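Local coordinates for protein carboxypeptidase Y inhibitor (PDB 1WPX) that inhibits the serine protease carboxypeptidase Y specifically and potently, as a member of the phosphatidylethanolamine-binding protein family, at residues B[167-172]-B[196-201]. Residues are numbered along the deposited sequence; the frame is centred on the assembly and turned at random.
Sequences LLYKQP and TGVGKW
V198, at the start of a short helix, meets two residues of one strand, L167 and Y169, and illustrates how alternation along a strand prepares a surface for a helix. Residues two apart send their side chains from the same face, so L167 and Y169 both point toward the helix, while L168 between them turns to F90 and L92.

The valine can be followed outward. Its CB has the hydroxyl of Y169 as a neighbour, with V198 CB 4.0 Å from Y169 OH. CG1 lies anti to the carbonyl carbon (chi1 -53°) and faces one methyl of the leucine, V198 CG1 being 4.3 Å from L167 CD1. CG2, set between the backbone N and the carbonyl carbon, looks both ways: V198 CG2 is 4.3 Å from L167 CD2 and 4.1 Å from Y169 OH. The tyrosine thus arrives with its hydroxyl end, its side chain crossing that of the valine at about a right angle, whereas the leucine contributes both branch methyls. The joint is slight, burying 125 Å² in all, and rests on van der Waals contact between buried side chains.

G197 is the N-cap, just before the first helical residue V198, and its carbonyl O accepts the backbone hydrogen bond from W201 N (3.0 Å). Other parts of the fold close round the valine: V93 and T95 of strand 90-96, V25 and W189. Strand 162-170 runs antiparallel to strands 90-96 and 208-217, and helix 198-203 packs against this sheet, with W201 reaching V114 of strand 110-120.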
ATOM      1  N   LEU B 167      10.920  19.815  -8.137  1.00 32.65           N
ATOM      2  CA  LEU B 167      11.885  20.142  -7.089  1.00 32.95           C
ATOM      3  C   LEU B 167      11.572  21.488  -6.440  1.00 33.79           C
ATOM      4  O   LEU B 167      11.327  22.482  -7.133  1.00 34.27           O
ATOM      5  CB  LEU B 167      13.312  20.174  -7.648  1.00 30.77           C
ATOM      6  CG  LEU B 167      13.829  18.917  -8.347  1.00 29.04           C
ATOM      7  CD1 LEU B 167      13.564  19.033  -9.832  1.00 28.74           C
ATOM      8  CD2 LEU B 167      15.313  18.762  -8.112  1.00 28.14           C
ATOM      9  N   LEU B 168      11.575  21.511  -5.109  1.00 32.95           N
ATOM     10  CA  LEU B 168      11.302  22.734  -4.368  1.00 32.32           C
ATOM     11  C   LEU B 168      12.597  23.274  -3.762  1.00 32.76           C
ATOM     12  O   LEU B 168      13.274  22.580  -3.000  1.00 32.08           O
ATOM     13  CB  LEU B 168      10.279  22.474  -3.256  1.00 31.31           C
ATOM     14  CG  LEU B 168       9.857  23.710  -2.455  1.00 30.14           C
ATOM     15  CD1 LEU B 168       9.055  24.626  -3.355  1.00 29.79           C
ATOM     16  CD2 LEU B 168       9.027  23.313  -1.246  1.00 29.26           C
ATOM     17  N   TYR B 169      12.944  24.511  -4.110  1.00 32.03           N
ATOM     18  CA  TYR B 169      14.157  25.131  -3.586  1.00 31.11           C
ATOM     19  C   TYR B 169      13.866  26.347  -2.721  1.00 32.65           C
ATOM     20  O   TYR B 169      12.901  27.074  -2.955  1.00 33.70           O
ATOM     21  CB  TYR B 169      15.075  25.581  -4.721  1.00 28.18           C
ATOM     22  CG  TYR B 169      15.721  24.474  -5.510  1.00 26.80           C
ATOM     23  CD1 TYR B 169      15.084  23.919  -6.619  1.00 25.13           C
ATOM     24  CD2 TYR B 169      16.985  23.993  -5.161  1.00 26.26           C
ATOM     25  CE1 TYR B 169      15.692  22.911  -7.367  1.00 26.76           C
ATOM     26  CE2 TYR B 169      17.603  22.985  -5.893  1.00 26.28           C
ATOM     27  CZ  TYR B 169      16.953  22.448  -7.001  1.00 27.66           C
ATOM     28  OH  TYR B 169      17.571  21.465  -7.746  1.00 27.63           O
ATOM     29  N   LYS B 170      14.705  26.564  -1.714  1.00 33.97           N
ATOM     30  CA  LYS B 170      14.569  27.732  -0.855  1.00 34.28           C
ATOM     31  C   LYS B 170      15.565  28.740  -1.413  1.00 32.89           C
ATOM     32  O   LYS B 170      16.728  28.403  -1.621  1.00 33.44           O
ATOM     33  CB  LYS B 170      14.943  27.408   0.586  1.00 36.37           C
ATOM     34  CG  LYS B 170      14.933  28.636   1.474  1.00 40.19           C
ATOM     35  CD  LYS B 170      15.677  28.403   2.772  1.00 44.61           C
ATOM     36  CE  LYS B 170      15.790  29.701   3.562  1.00 49.26           C
ATOM     37  NZ  LYS B 170      16.472  29.514   4.879  1.00 54.43           N
ATOM     38  N   GLN B 171      15.115  29.963  -1.672  1.00 31.57           N
ATOM     39  CA  GLN B 171      15.996  30.997  -2.212  1.00 29.81           C
ATOM     40  C   GLN B 171      16.774  31.658  -1.081  1.00 28.53           C
ATOM     41  O   GLN B 171      16.310  31.679   0.056  1.00 26.91           O
ATOM     42  CB  GLN B 171      15.173  32.052  -2.956  1.00 28.69           C
ATOM     43  CG  GLN B 171      14.323  31.478  -4.076  1.00 30.84           C
ATOM     44  CD  GLN B 171      13.403  32.502  -4.724  1.00 30.96           C
ATOM     45  OE1 GLN B 171      12.549  32.155  -5.542  1.00 29.89           O
ATOM     46  NE2 GLN B 171      13.575  33.769  -4.364  1.00 32.91           N
ATOM     47  N   PRO B 172      17.972  32.197  -1.375  1.00 29.42           N
ATOM     48  CA  PRO B 172      18.785  32.862  -0.346  1.00 28.96           C
ATOM     49  C   PRO B 172      17.990  34.073   0.137  1.00 30.19           C
ATOM     50  O   PRO B 172      17.324  34.738  -0.665  1.00 30.66           O
ATOM     51  CB  PRO B 172      20.044  33.290  -1.106  1.00 28.23           C
ATOM     52  CG  PRO B 172      20.070  32.411  -2.319  1.00 27.16           C
ATOM     53  CD  PRO B 172      18.620  32.296  -2.695  1.00 28.56           C
ATOM     54  N   THR B 196      22.415  18.331 -18.615  1.00 52.99           N
ATOM     55  CA  THR B 196      22.631  19.446 -17.704  1.00 52.46           C
ATOM     56  C   THR B 196      21.322  20.206 -17.482  1.00 50.81           C
ATOM     57  O   THR B 196      20.550  20.413 -18.418  1.00 49.77           O
ATOM     58  CB  THR B 196      23.707  20.414 -18.254  1.00 52.74           C
ATOM     59  OG1 THR B 196      23.241  21.000 -19.473  1.00 55.86           O
ATOM     60  CG2 THR B 196      25.010  19.667 -18.534  1.00 51.42           C
ATOM     61  N   GLY B 197      21.074  20.614 -16.240  1.00 49.29           N
ATOM     62  CA  GLY B 197      19.847  21.336 -15.949  1.00 47.84           C
ATOM     63  C   GLY B 197      19.737  21.896 -14.540  1.00 47.12           C
ATOM     64  O   GLY B 197      20.584  22.678 -14.107  1.00 47.70           O
ATOM     65  N   VAL B 198      18.691  21.490 -13.823  1.00 45.49           N
ATOM     66  CA  VAL B 198      18.450  21.973 -12.467  1.00 44.98           C
ATOM     67  C   VAL B 198      19.683  21.945 -11.580  1.00 44.19           C
ATOM     68  O   VAL B 198      19.890  22.848 -10.776  1.00 44.32           O
ATOM     69  CB  VAL B 198      17.314  21.178 -11.765  1.00 43.90           C
ATOM     70  CG1 VAL B 198      16.087  21.167 -12.639  1.00 45.24           C
ATOM     71  CG2 VAL B 198      17.755  19.763 -11.462  1.00 42.31           C
ATOM     72  N   GLY B 199      20.500  20.907 -11.725  1.00 44.37           N
ATOM     73  CA  GLY B 199      21.696  20.799 -10.912  1.00 45.03           C
ATOM     74  C   GLY B 199      22.626  21.971 -11.136  1.00 46.38           C
ATOM     75  O   GLY B 199      23.029  22.635 -10.187  1.00 48.06           O
ATOM     76  N   LYS B 200      22.962  22.216 -12.398  1.00 48.00           N
ATOM     77  CA  LYS B 200      23.844  23.310 -12.791  1.00 50.26           C
ATOM     78  C   LYS B 200      23.269  24.664 -12.367  1.00 50.45           C
ATOM     79  O   LYS B 200      23.918  25.438 -11.655  1.00 50.50           O
ATOM     80  CB  LYS B 200      24.027  23.293 -14.310  1.00 52.85           C
ATOM     81  CG  LYS B 200      24.936  24.375 -14.865  1.00 56.76           C
ATOM     82  CD  LYS B 200      26.365  24.153 -14.407  1.00 61.08           C
ATOM     83  CE  LYS B 200      27.346  25.047 -15.148  1.00 61.75           C
ATOM     84  NZ  LYS B 200      28.745  24.735 -14.731  1.00 62.98           N
ATOM     85  N   TRP B 201      22.044  24.929 -12.812  1.00 48.85           N
ATOM     86  CA  TRP B 201      21.348  26.180 -12.526  1.00 48.09           C
ATOM     87  C   TRP B 201      21.123  26.453 -11.039  1.00 47.44           C
ATOM     88  O   TRP B 201      21.266  27.590 -10.589  1.00 48.01           O
ATOM     89  CB  TRP B 201      19.999  26.194 -13.247  1.00 46.83           C
ATOM     90  CG  TRP B 201      19.296  27.508 -13.195  1.00 45.74           C
ATOM     91  CD1 TRP B 201      19.617  28.637 -13.890  1.00 46.67           C
ATOM     92  CD2 TRP B 201      18.136  27.832 -12.416  1.00 45.13           C
ATOM     93  NE1 TRP B 201      18.725  29.644 -13.597  1.00 45.53           N
ATOM     94  CE2 TRP B 201      17.807  29.177 -12.695  1.00 44.91           C
ATOM     95  CE3 TRP B 201      17.342  27.118 -11.510  1.00 43.74           C
ATOM     96  CZ2 TRP B 201      16.720  29.821 -12.100  1.00 43.81           C
ATOM     97  CZ3 TRP B 201      16.261  27.758 -10.919  1.00 42.99           C
ATOM     98  CH2 TRP B 201      15.961  29.097 -11.219  1.00 44.12           C
TER